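Side-chain contacts in F-actin-capping protein subunit alpha (Plasmodium berghei, PDB 7A0H), which probably caps the fast-growing barbed ends of actin filaments, blocking subunit exchange there without severing them, and forms an asymmetric homodimer in this crystal: residues I60-E63 against Y67-I70; G77-H82 against L88-H93; E114-A119 against V198-A203; N121-E126 against D242-A247. One frame throughout, in Å; residues are numbered along the deposited sequence.

In the fold
The four contacts illustrate how one chain combines local hairpins with long-range packing of helices on sheet and helix. Contacts 1 and 2 are two nearby hairpins, in series along the chain though not consecutive, with centres about 9 Å apart. They touch directly: Ile60 packs on Val91, Ile68 on Ala89 and Ile70 on Tyr80. Contacts 3 and 4 both use helix 112-131, have centres about 10 Å apart, and join it to the end of a long strand and to the start of helix 243-266; Tyr116 meets Phe246 where they adjoin. The two groups stand apart, the centres of contacts 1 and 3 about 24 Å from each other. The second chain touches none of them.

Contact 1 of 4, residues I60-E63 against Y67-I70; sequences IPFE and YIII
Tyr67 overlaps Pro61 at a slant: its CD1 lies 3.7 Å from Pro61 CA, and its CE1 meets the proline CG at 4.1 Å. The two residues form an antiparallel non-hydrogen-bonded pair, and Tyr67 brings its ring alongside this neighbour because its CG stands beside its own backbone N, anti to the carbonyl carbon (chi1 -70°). On the face bearing Ile60 and Ile68 the contacts between the strands are apolar. There the CD1 methyl of Ile60 meets the CD1 methyl of Ile70 at 3.6 Å, while Phe62 touches Ile68 CG1 through its CB at 4.0 Å and carries its ring away from the partner strand. Two backbone bonds join the hydrogen-bonded pair Ile60 and Ile68. Ile60 N donates to Ile68 O at 2.9 Å in an almost straight bond (179°), and Ile68 N returns one to Ile60 O at 2.8 Å. Ile60 O also receives a CA-H contact from Tyr67. Beyond the pair, Val91 and Val98 pack against Ile60, whereas Tyr67 rests on Ala159 of strand 154-167. The arrangement is that of a tight two-stranded beta hairpin with dissimilar faces, lodged between a small antiparallel sheet and the long-stranded central one.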
loop_
_atom_site.group_PDB
_atom_site.type_symbol
_atom_site.label_atom_id
_atom_site.label_comp_id
_atom_site.label_asym_id
_atom_site.label_seq_id
_atom_site.Cartn_x
_atom_site.Cartn_y
_atom_site.Cartn_z
ATOM N N ILE A 60 -17.110 5.366 15.949
ATOM C CA ILE A 60 -17.966 4.291 16.434
ATOM C C ILE A 60 -19.365 4.847 16.620
ATOM O O ILE A 60 -19.559 5.805 17.354
ATOM C CB ILE A 60 -17.446 3.666 17.743
ATOM C CG1 ILE A 60 -16.152 2.947 17.392
ATOM C CG2 ILE A 60 -18.517 2.732 18.286
ATOM C CD1 ILE A 60 -15.414 2.411 18.538
ATOM N N PRO A 61 -20.346 4.279 15.973
ATOM C CA PRO A 61 -21.709 4.782 16.108
ATOM C C PRO A 61 -22.264 4.555 17.494
ATOM O O PRO A 61 -22.056 3.506 18.119
ATOM C CB PRO A 61 -22.496 3.913 15.113
ATOM C CG PRO A 61 -21.488 3.337 14.222
ATOM C CD PRO A 61 -20.248 3.169 15.024
ATOM N N PHE A 62 -23.037 5.533 17.936
ATOM C CA PHE A 62 -23.558 5.574 19.290
ATOM C C PHE A 62 -25.029 5.928 19.198
ATOM O O PHE A 62 -25.386 6.898 18.534
ATOM C CB PHE A 62 -22.730 6.583 20.112
ATOM C CG PHE A 62 -23.250 6.781 21.469
ATOM C CD1 PHE A 62 -23.618 5.698 22.228
ATOM C CD2 PHE A 62 -23.314 8.037 22.016
ATOM C CE1 PHE A 62 -24.113 5.870 23.488
ATOM C CE2 PHE A 62 -23.797 8.219 23.272
ATOM C CZ PHE A 62 -24.193 7.131 24.014
ATOM N N GLU A 63 -25.880 5.091 19.769
ATOM C CA GLU A 63 -27.320 5.333 19.695
ATOM C C GLU A 63 -27.698 5.562 18.234
ATOM O O GLU A 63 -27.021 5.091 17.312
ATOM C CB GLU A 63 -27.703 6.459 20.630
ATOM C CG GLU A 63 -27.649 6.087 22.102
ATOM C CD GLU A 63 -27.943 7.263 23.025
ATOM O OE1 GLU A 63 -27.351 8.349 22.828
ATOM O OE2 GLU A 63 -28.776 7.110 23.950
ATOM N N TYR A 67 -21.966 9.522 17.228
ATOM C CA TYR A 67 -20.689 8.881 17.030
ATOM C C TYR A 67 -19.823 9.206 18.245
ATOM O O TYR A 67 -19.887 10.305 18.798
ATOM C CB TYR A 67 -19.924 9.341 15.776
ATOM C CG TYR A 67 -20.575 8.858 14.469
ATOM C CD1 TYR A 67 -20.370 7.562 13.985
ATOM C CD2 TYR A 67 -21.417 9.720 13.725
ATOM C CE1 TYR A 67 -21.017 7.125 12.808
ATOM C CE2 TYR A 67 -22.065 9.278 12.585
ATOM C CZ TYR A 67 -21.867 7.993 12.125
ATOM O OH TYR A 67 -22.507 7.604 10.979
ATOM N N ILE A 68 -19.056 8.226 18.646
ATOM C CA ILE A 68 -17.936 8.385 19.555
ATOM C C ILE A 68 -16.748 8.424 18.644
ATOM O O ILE A 68 -16.687 7.643 17.680
ATOM C CB ILE A 68 -17.802 7.198 20.549
ATOM C CG1 ILE A 68 -18.991 7.100 21.499
ATOM C CG2 ILE A 68 -16.514 7.362 21.335
ATOM C CD1 ILE A 68 -19.008 8.256 22.488
ATOM N N ILE A 69 -15.802 9.307 18.928
ATOM C CA ILE A 69 -14.604 9.377 18.106
ATOM C C ILE A 69 -13.433 8.903 18.935
ATOM O O ILE A 69 -13.183 9.433 20.024
ATOM C CB ILE A 69 -14.349 10.772 17.570
ATOM C CG1 ILE A 69 -15.628 11.411 17.026
ATOM C CG2 ILE A 69 -13.330 10.655 16.468
ATOM C CD1 ILE A 69 -15.322 12.735 16.479
ATOM N N ILE A 70 -12.699 7.927 18.407
ATOM C CA ILE A 70 -11.638 7.300 19.135
ATOM C C ILE A 70 -10.345 7.969 18.792
ATOM O O ILE A 70 -9.928 7.900 17.639
ATOM C CB ILE A 70 -11.507 5.814 18.774
ATOM C CG1 ILE A 70 -12.810 5.025 18.793
ATOM C CG2 ILE A 70 -10.570 5.190 19.714
ATOM C CD1 ILE A 70 -13.519 5.099 20.093
#

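Contact 2 of 4, residues G77-H82 against L88-H93; sequences GNLYLH and LANVNH
Tyr80 and His93 approach through their rims, the ring planes 81° apart, without stacking. The tyrosine OH comes to the edge of the imidazole, 3.0 Å from His93 CE1 and 3.2 Å from His93 NE2. Tyr80 reaches this far because its CG lies beside the backbone N (chi1 -65°), which sends the ring along the partner strand and past Val91, whose CB lies 4.1 Å from Tyr80 CD2. Val91 also steadies the other ring, its CG1 sitting over the centre of one imidazole face. The other face of the hairpin is mainly leucine, with the amide of Asn90 beside it. Leu79 crosses Leu88 at about a right angle, Leu79 CB lying 3.8 Å from Leu88 CB. Leu79 CD2 rests on the Asn90 amide, 3.4 Å from Asn90 ND2, and Leu81 CD1 meets Leu88 CD2 at 3.8 Å.

In the backbone behind these side chains, Ala89 N donates to Tyr80 O at 2.9 Å, and Tyr80 N returns a more bent bond (136°) to Ala89 O. Farther out, Asn53 ND2 makes a weak bond to His93 ND1. If that amide is the donor, the imidazole would probably carry its proton on NE2; such a proton would point at a bound water, while the hydroxyl lies beside the CE1-NE2 edge. The polar ends thus have two separate anchors: Glu54 OE2 is hydrogen-bonded to Tyr80 OH, and the water bridges His93 NE2 to the carbonyl of Asn78, to which it donates, with the Tyr80 and His93 rims packed between them.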
loop_
_atom_site.group_PDB
_atom_site.type_symbol
_atom_site.label_atom_id
_atom_site.label_comp_id
_atom_site.label_asym_id
_atom_site.label_seq_id
_atom_site.Cartn_x
_atom_site.Cartn_y
_atom_site.Cartn_z
ATOM N N GLY A 77 -9.458 7.719 30.920
ATOM C CA GLY A 77 -9.167 6.425 31.541
ATOM C C GLY A 77 -9.017 5.374 30.470
ATOM O O GLY A 77 -8.165 5.441 29.568
ATOM N N ASN A 78 -9.911 4.414 30.487
ATOM C CA ASN A 78 -9.996 3.424 29.428
ATOM C C ASN A 78 -11.240 3.639 28.590
ATOM O O ASN A 78 -11.586 2.790 27.743
ATOM C CB ASN A 78 -9.941 2.048 30.089
ATOM C CG ASN A 78 -8.679 1.884 30.981
ATOM O OD1 ASN A 78 -7.545 1.805 30.485
ATOM N ND2 ASN A 78 -8.881 1.900 32.305
ATOM N N LEU A 79 -11.923 4.758 28.831
ATOM C CA LEU A 79 -13.151 5.196 28.168
ATOM C C LEU A 79 -12.838 6.348 27.193
ATOM O O LEU A 79 -11.693 6.801 27.027
ATOM C CB LEU A 79 -14.196 5.557 29.250
ATOM C CG LEU A 79 -14.371 4.480 30.403
ATOM C CD1 LEU A 79 -15.440 4.758 31.421
ATOM C CD2 LEU A 79 -14.680 3.104 29.874
ATOM N N TYR A 80 -13.884 6.825 26.515
ATOM C CA TYR A 80 -13.794 7.827 25.461
ATOM C C TYR A 80 -14.884 8.858 25.711
ATOM O O TYR A 80 -16.047 8.494 25.858
ATOM C CB TYR A 80 -13.957 7.207 24.050
ATOM C CG TYR A 80 -12.782 6.285 23.783
ATOM C CD1 TYR A 80 -11.578 6.811 23.371
ATOM C CD2 TYR A 80 -12.871 4.876 24.032
ATOM C CE1 TYR A 80 -10.495 6.012 23.192
ATOM C CE2 TYR A 80 -11.761 4.016 23.835
ATOM C CZ TYR A 80 -10.589 4.590 23.463
ATOM O OH TYR A 80 -9.553 3.755 23.279
ATOM N N LEU A 81 -14.529 10.154 25.660
ATOM C CA LEU A 81 -15.492 11.192 26.008
ATOM C C LEU A 81 -16.309 11.540 24.788
ATOM O O LEU A 81 -15.785 11.657 23.664
ATOM C CB LEU A 81 -14.817 12.456 26.545
ATOM C CG LEU A 81 -15.748 13.611 26.977
ATOM C CD1 LEU A 81 -16.534 13.279 28.245
ATOM C CD2 LEU A 81 -14.948 14.902 27.179
ATOM N N HIS A 82 -17.579 11.648 24.992
ATOM C CA HIS A 82 -18.360 12.430 24.048
ATOM C C HIS A 82 -18.646 13.810 24.696
ATOM O O HIS A 82 -19.468 13.890 25.601
ATOM C CB HIS A 82 -19.658 11.703 23.729
ATOM C CG HIS A 82 -20.447 12.338 22.630
ATOM N ND1 HIS A 82 -21.185 13.482 22.816
ATOM C CD2 HIS A 82 -20.700 11.915 21.366
ATOM C CE1 HIS A 82 -21.888 13.721 21.719
ATOM N NE2 HIS A 82 -21.593 12.803 20.817
ATOM N N LEU A 88 -18.930 9.129 29.113
ATOM C CA LEU A 88 -17.759 8.320 28.835
ATOM C C LEU A 88 -18.285 7.006 28.298
ATOM O O LEU A 88 -19.144 6.368 28.930
ATOM C CB LEU A 88 -16.927 8.044 30.086
ATOM C CG LEU A 88 -16.528 9.288 30.892
ATOM C CD1 LEU A 88 -15.925 8.922 32.268
ATOM C CD2 LEU A 88 -15.533 10.140 30.140
ATOM N N ALA A 89 -17.783 6.612 27.144
ATOM C CA ALA A 89 -18.257 5.430 26.441
ATOM C C ALA A 89 -17.157 4.397 26.527
ATOM O O ALA A 89 -15.969 4.676 26.255
ATOM C CB ALA A 89 -18.602 5.728 24.983
ATOM N N ASN A 90 -17.554 3.205 26.910
ATOM C CA ASN A 90 -16.659 2.063 26.910
ATOM C C ASN A 90 -16.791 1.387 25.560
ATOM O O ASN A 90 -17.901 1.065 25.139
ATOM C CB ASN A 90 -17.024 1.126 28.046
ATOM C CG ASN A 90 -15.901 0.230 28.384
ATOM O OD1 ASN A 90 -15.127 -0.153 27.502
ATOM N ND2 ASN A 90 -15.746 -0.068 29.658
ATOM N N VAL A 91 -15.684 1.149 24.883
ATOM C CA VAL A 91 -15.800 0.684 23.507
ATOM C C VAL A 91 -15.209 -0.699 23.311
ATOM O O VAL A 91 -14.241 -1.086 23.967
ATOM C CB VAL A 91 -15.100 1.731 22.592
ATOM C CG1 VAL A 91 -14.641 1.133 21.407
ATOM C CG2 VAL A 91 -16.097 2.906 22.264
ATOM N N ASN A 92 -15.747 -1.445 22.340
ATOM C CA ASN A 92 -15.042 -2.635 21.854
ATOM C C ASN A 92 -14.358 -2.280 20.538
ATOM O O ASN A 92 -15.024 -2.005 19.521
ATOM C CB ASN A 92 -15.942 -3.852 21.684
ATOM C CG ASN A 92 -15.152 -5.123 21.292
ATOM O OD1 ASN A 92 -14.059 -5.021 20.711
ATOM N ND2 ASN A 92 -15.673 -6.338 21.703
ATOM N N HIS A 93 -13.036 -2.345 20.563
ATOM C CA HIS A 93 -12.244 -1.899 19.427
ATOM C C HIS A 93 -12.278 -2.895 18.273
ATOM O O HIS A 93 -12.260 -2.477 17.112
ATOM C CB HIS A 93 -10.829 -1.660 19.888
ATOM C CG HIS A 93 -10.704 -0.530 20.841
ATOM N ND1 HIS A 93 -10.689 0.791 20.428
ATOM C CD2 HIS A 93 -10.578 -0.516 22.183
ATOM C CE1 HIS A 93 -10.551 1.568 21.490
ATOM N NE2 HIS A 93 -10.457 0.796 22.563
HETATM O O HOH W 1 -9.578 1.663 25.591
#

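Contact 3 of 4, residues E114-A119 against V198-A203; sequences EKYRVA and VNFLEA
Aromatic packing between Tyr116 and Phe200 carries most of this contact. The edge of Phe200 points at the face of Tyr116 in a tilted edge-to-face pair, ring centroids 5.1 Å apart and planes at 62°. Phe200 CE1 makes the nearest approach, 3.7 Å from Tyr116 CE1, above the tyrosine ring and toward its rim; Phe200 CZ follows at 3.9 Å from Tyr116 CD1. The phenylalanine extends toward the helix because its CG sits between its own backbone N and carbonyl carbon (chi1 73°). Phe246 of helix 243-266 also meets both rings, making a cluster of three.

Van der Waals contact adds Glu202, whose CG lies 4.0 Å from Tyr116 OH and whose chain crosses the tyrosine at about a right angle.

The charged pair of helix 112-131 does not reach 198-203. Arg117 grips Glu114 side-on: NE donates to OE1 at 2.9 Å and NH2 to OE2 at 3.0 Å, both oxygens being met on the syn side. Lys86, outside the helix, gives this carboxylate a second cationic partner.

No hydrogen bond crosses between 114-119 and 198-203, so their cohesion rests on dispersion and the weak electrostatics of C-H groups meeting a pi face.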
loop_
_atom_site.group_PDB
_atom_site.type_symbol
_atom_site.label_atom_id
_atom_site.label_comp_id
_atom_site.label_asym_id
_atom_site.label_seq_id
_atom_site.Cartn_x
_atom_site.Cartn_y
_atom_site.Cartn_z
ATOM N N GLU A 114 -15.502 25.556 29.334
ATOM C CA GLU A 114 -16.623 24.927 28.656
ATOM C C GLU A 114 -17.327 25.937 27.763
ATOM O O GLU A 114 -17.938 25.570 26.762
ATOM C CB GLU A 114 -17.563 24.283 29.701
ATOM C CG GLU A 114 -18.869 23.631 29.188
ATOM C CD GLU A 114 -18.644 22.478 28.202
ATOM O OE1 GLU A 114 -17.464 22.079 28.031
ATOM O OE2 GLU A 114 -19.659 21.998 27.617
ATOM N N LYS A 115 -17.295 27.209 28.112
ATOM C CA LYS A 115 -17.969 28.185 27.259
ATOM C C LYS A 115 -17.196 28.365 25.959
ATOM O O LYS A 115 -17.779 28.386 24.866
ATOM C CB LYS A 115 -18.075 29.511 28.016
ATOM C CG LYS A 115 -19.169 29.616 29.074
ATOM C CD LYS A 115 -19.214 31.063 29.657
ATOM C CE LYS A 115 -20.209 31.214 30.816
ATOM N NZ LYS A 115 -19.677 32.074 31.948
ATOM N N TYR A 116 -15.871 28.345 26.034
ATOM C CA TYR A 116 -15.086 28.318 24.807
ATOM C C TYR A 116 -15.416 27.095 23.964
ATOM O O TYR A 116 -15.619 27.215 22.747
ATOM C CB TYR A 116 -13.622 28.337 25.200
ATOM C CG TYR A 116 -13.043 29.712 25.478
ATOM C CD1 TYR A 116 -12.564 30.517 24.453
ATOM C CD2 TYR A 116 -12.997 30.215 26.753
ATOM C CE1 TYR A 116 -11.995 31.777 24.697
ATOM C CE2 TYR A 116 -12.446 31.447 27.010
ATOM C CZ TYR A 116 -11.963 32.227 25.966
ATOM O OH TYR A 116 -11.425 33.430 26.199
ATOM N N ARG A 117 -15.493 25.903 24.614
ATOM C CA ARG A 117 -15.735 24.639 23.905
ATOM C C ARG A 117 -17.102 24.663 23.248
ATOM O O ARG A 117 -17.272 24.220 22.090
ATOM C CB ARG A 117 -15.621 23.436 24.893
ATOM C CG ARG A 117 -15.556 21.997 24.163
ATOM C CD ARG A 117 -15.987 20.801 25.071
ATOM N NE ARG A 117 -17.410 20.911 25.335
ATOM C CZ ARG A 117 -18.376 20.629 24.467
ATOM N NH1 ARG A 117 -18.110 20.147 23.255
ATOM N NH2 ARG A 117 -19.623 20.813 24.858
ATOM N N VAL A 118 -18.098 25.124 23.994
ATOM C CA VAL A 118 -19.450 25.143 23.437
ATOM C C VAL A 118 -19.459 26.037 22.194
ATOM O O VAL A 118 -19.960 25.626 21.129
ATOM C CB VAL A 118 -20.468 25.597 24.476
ATOM C CG1 VAL A 118 -21.774 25.893 23.835
ATOM C CG2 VAL A 118 -20.712 24.441 25.613
ATOM N N ALA A 119 -18.877 27.259 22.313
ATOM C CA ALA A 119 -18.859 28.193 21.190
ATOM C C ALA A 119 -18.071 27.608 20.018
ATOM O O ALA A 119 -18.486 27.683 18.847
ATOM C CB ALA A 119 -18.208 29.530 21.608
ATOM N N VAL A 198 -5.562 24.380 19.849
ATOM C CA VAL A 198 -5.073 25.667 20.331
ATOM C C VAL A 198 -4.840 25.570 21.828
ATOM O O VAL A 198 -5.708 25.098 22.580
ATOM C CB VAL A 198 -5.999 26.870 20.021
ATOM C CG1 VAL A 198 -7.340 26.619 20.498
ATOM C CG2 VAL A 198 -5.481 28.108 20.714
ATOM N N ASN A 199 -3.681 26.015 22.257
ATOM C CA ASN A 199 -3.351 26.023 23.673
ATOM C C ASN A 199 -3.151 27.492 24.059
ATOM O O ASN A 199 -2.255 28.145 23.529
ATOM C CB ASN A 199 -2.092 25.164 23.924
ATOM C CG ASN A 199 -1.840 24.926 25.400
ATOM O OD1 ASN A 199 -2.687 24.350 26.106
ATOM N ND2 ASN A 199 -0.729 25.465 25.901
ATOM N N PHE A 200 -3.915 27.978 25.045
ATOM C CA PHE A 200 -4.069 29.424 25.204
ATOM C C PHE A 200 -4.514 29.792 26.613
ATOM O O PHE A 200 -5.115 28.990 27.330
ATOM C CB PHE A 200 -5.102 29.993 24.213
ATOM C CG PHE A 200 -6.489 29.640 24.567
ATOM C CD1 PHE A 200 -7.348 30.601 25.025
ATOM C CD2 PHE A 200 -6.953 28.332 24.463
ATOM C CE1 PHE A 200 -8.659 30.253 25.406
ATOM C CE2 PHE A 200 -8.260 27.982 24.830
ATOM C CZ PHE A 200 -9.103 28.923 25.323
ATOM N N LEU A 201 -4.241 31.045 26.970
ATOM C CA LEU A 201 -4.809 31.669 28.160
ATOM C C LEU A 201 -6.002 32.555 27.815
ATOM O O LEU A 201 -6.109 33.106 26.718
ATOM C CB LEU A 201 -3.760 32.513 28.881
ATOM C CG LEU A 201 -2.665 31.714 29.540
ATOM C CD1 LEU A 201 -1.513 32.662 29.743
ATOM C CD2 LEU A 201 -3.196 31.000 30.890
ATOM N N GLU A 202 -6.869 32.746 28.801
ATOM C CA GLU A 202 -7.996 33.671 28.647
ATOM C C GLU A 202 -7.539 35.055 28.227
ATOM O O GLU A 202 -8.195 35.722 27.419
ATOM C CB GLU A 202 -8.740 33.755 29.974
ATOM C CG GLU A 202 -10.127 34.287 29.883
ATOM C CD GLU A 202 -10.897 34.024 31.144
ATOM O OE1 GLU A 202 -10.459 33.134 31.955
ATOM O OE2 GLU A 202 -11.927 34.720 31.302
ATOM N N ALA A 203 -6.427 35.511 28.770
ATOM C CA ALA A 203 -5.971 36.866 28.554
ATOM C C ALA A 203 -5.309 37.033 27.201
ATOM O O ALA A 203 -5.136 38.162 26.763
ATOM C CB ALA A 203 -5.029 37.265 29.699
#

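Contact 4 of 4, residues N121-E126 against D242-A247; sequences NNKLKE and DIENFA
Glu244, which Lys123 reaches across the contact, stands in the first turn of a helix capped by the shortest polar bond here: Asn245 N donates to Asp242 OD1 at 2.7 Å, nearly along the carboxylate C-O axis. Asp242 is thus the N-cap, and its negative charge would be favoured at the positive end of the helix dipole.

Lys123 supplies the side chain that reaches across. Its CG lies beside the backbone N and the chain bends at the next bond (chi2 -40°), which brings it across Ala247 before it straightens toward the acid. Lys123 CG packs on Ala247 CB at 3.5 Å; these two residues are also the nearest CA pair of 121-126 and 242-247, Lys123 CA lying 6.4 Å from Ala247 CA. Farther out, Lys123 CE rests on Glu244 CG at 3.6 Å, and Lys123 NZ forms a salt bridge to Glu244 OE2 at 3.3 Å, weak as a hydrogen bond. The lysine and glutamate side chains cross at about a right angle.

Lys123 also touches Ser248 and Leu251 farther along the second helix, while Leu124 and Phe246 turn to the central sheet, packing on Ile177 and Leu173 respectively. A small alanine at the close approach, with a salt bridge at the exposed side, makes this a helix-helix packing in which helices 112-131 and 243-266 lie together on the five-stranded antiparallel sheet of the capping protein fold.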
loop_
_atom_site.group_PDB
_atom_site.type_symbol
_atom_site.label_atom_id
_atom_site.label_comp_id
_atom_site.label_asym_id
_atom_site.label_seq_id
_atom_site.Cartn_x
_atom_site.Cartn_y
_atom_site.Cartn_z
ATOM N N ASN A 121 -17.747 24.598 19.406
ATOM C CA ASN A 121 -18.528 23.473 18.908
ATOM C C ASN A 121 -19.607 23.954 17.942
ATOM O O ASN A 121 -19.816 23.368 16.866
ATOM C CB ASN A 121 -19.174 22.726 20.097
ATOM C CG ASN A 121 -20.155 21.687 19.641
ATOM O OD1 ASN A 121 -19.747 20.632 19.180
ATOM N ND2 ASN A 121 -21.442 22.014 19.666
ATOM N N ASN A 122 -20.356 24.990 18.342
ATOM C CA ASN A 122 -21.419 25.527 17.483
ATOM C C ASN A 122 -20.902 26.063 16.161
ATOM O O ASN A 122 -21.522 25.840 15.113
ATOM C CB ASN A 122 -22.148 26.668 18.190
ATOM C CG ASN A 122 -22.707 26.208 19.486
ATOM O OD1 ASN A 122 -22.748 24.981 19.714
ATOM N ND2 ASN A 122 -23.126 27.122 20.330
ATOM N N LYS A 123 -19.766 26.754 16.180
ATOM C CA LYS A 123 -19.255 27.295 14.922
ATOM C C LYS A 123 -18.739 26.151 14.027
ATOM O O LYS A 123 -18.891 26.211 12.798
ATOM C CB LYS A 123 -18.071 28.226 15.173
ATOM C CG LYS A 123 -18.362 29.522 15.914
ATOM C CD LYS A 123 -19.660 30.156 15.485
ATOM C CE LYS A 123 -19.957 31.446 16.342
ATOM N NZ LYS A 123 -21.281 31.998 15.854
ATOM N N LEU A 124 -18.133 25.098 14.651
ATOM C CA LEU A 124 -17.646 23.923 13.895
ATOM C C LEU A 124 -18.798 23.227 13.237
ATOM O O LEU A 124 -18.796 22.988 12.040
ATOM C CB LEU A 124 -16.916 22.936 14.782
ATOM C CG LEU A 124 -16.098 21.830 14.058
ATOM C CD1 LEU A 124 -14.879 22.336 13.230
ATOM C CD2 LEU A 124 -15.583 20.830 15.149
ATOM N N LYS A 125 -19.868 23.025 13.959
ATOM C CA LYS A 125 -21.017 22.424 13.302
ATOM C C LYS A 125 -21.593 23.313 12.209
ATOM O O LYS A 125 -21.988 22.815 11.139
ATOM C CB LYS A 125 -22.082 22.054 14.349
ATOM C CG LYS A 125 -21.516 20.747 15.173
ATOM C CD LYS A 125 -22.455 20.102 16.110
ATOM C CE LYS A 125 -21.709 19.045 16.935
ATOM N NZ LYS A 125 -21.265 17.849 16.141
ATOM N N GLU A 126 -21.662 24.632 12.438
ATOM C CA GLU A 126 -22.248 25.492 11.408
ATOM C C GLU A 126 -21.396 25.432 10.161
ATOM O O GLU A 126 -21.897 25.354 9.017
ATOM C CB GLU A 126 -22.394 26.931 11.946
ATOM C CG GLU A 126 -22.794 28.001 10.922
ATOM C CD GLU A 126 -22.855 29.458 11.504
ATOM O OE1 GLU A 126 -21.813 29.985 12.014
ATOM O OE2 GLU A 126 -23.963 30.050 11.440
ATOM N N ASP A 242 -13.850 38.082 23.735
ATOM C CA ASP A 242 -15.209 37.690 23.348
ATOM C C ASP A 242 -15.166 36.250 22.839
ATOM O O ASP A 242 -14.488 35.990 21.840
ATOM C CB ASP A 242 -15.771 38.632 22.272
ATOM C CG ASP A 242 -17.175 38.208 21.815
ATOM O OD1 ASP A 242 -17.274 37.370 20.893
ATOM O OD2 ASP A 242 -18.187 38.689 22.389
ATOM N N ILE A 243 -15.928 35.348 23.490
ATOM C CA ILE A 243 -15.770 33.904 23.317
ATOM C C ILE A 243 -16.276 33.474 21.947
ATOM O O ILE A 243 -15.614 32.713 21.201
ATOM C CB ILE A 243 -16.447 33.134 24.480
ATOM C CG1 ILE A 243 -15.664 33.424 25.778
ATOM C CG2 ILE A 243 -16.508 31.596 24.199
ATOM C CD1 ILE A 243 -16.326 32.938 27.057
ATOM N N GLU A 244 -17.407 34.013 21.551
ATOM C CA GLU A 244 -17.945 33.665 20.255
ATOM C C GLU A 244 -17.060 34.158 19.121
ATOM O O GLU A 244 -16.819 33.425 18.132
ATOM C CB GLU A 244 -19.316 34.278 20.147
ATOM C CG GLU A 244 -19.923 34.067 18.856
ATOM C CD GLU A 244 -21.361 34.590 18.748
ATOM O OE1 GLU A 244 -22.041 34.866 19.781
ATOM O OE2 GLU A 244 -21.758 34.775 17.572
ATOM N N ASN A 245 -16.534 35.367 19.236
ATOM C CA ASN A 245 -15.665 35.873 18.179
ATOM C C ASN A 245 -14.401 35.031 18.085
ATOM O O ASN A 245 -13.846 34.839 17.000
ATOM C CB ASN A 245 -15.282 37.333 18.429
ATOM C CG ASN A 245 -16.435 38.336 18.197
ATOM O OD1 ASN A 245 -17.494 37.995 17.651
ATOM N ND2 ASN A 245 -16.210 39.597 18.654
ATOM N N PHE A 246 -13.908 34.578 19.247
ATOM C CA PHE A 246 -12.783 33.637 19.327
ATOM C C PHE A 246 -13.039 32.380 18.477
ATOM O O PHE A 246 -12.238 32.030 17.637
ATOM C CB PHE A 246 -12.544 33.300 20.818
ATOM C CG PHE A 246 -11.394 32.277 21.102
ATOM C CD1 PHE A 246 -10.133 32.719 21.504
ATOM C CD2 PHE A 246 -11.608 30.891 20.980
ATOM C CE1 PHE A 246 -9.099 31.827 21.786
ATOM C CE2 PHE A 246 -10.564 29.974 21.199
ATOM C CZ PHE A 246 -9.313 30.428 21.656
ATOM N N ALA A 247 -14.226 31.801 18.598
ATOM C CA ALA A 247 -14.611 30.599 17.866
ATOM C C ALA A 247 -14.665 30.893 16.373
ATOM O O ALA A 247 -14.125 30.130 15.519
ATOM C CB ALA A 247 -15.979 30.138 18.450
#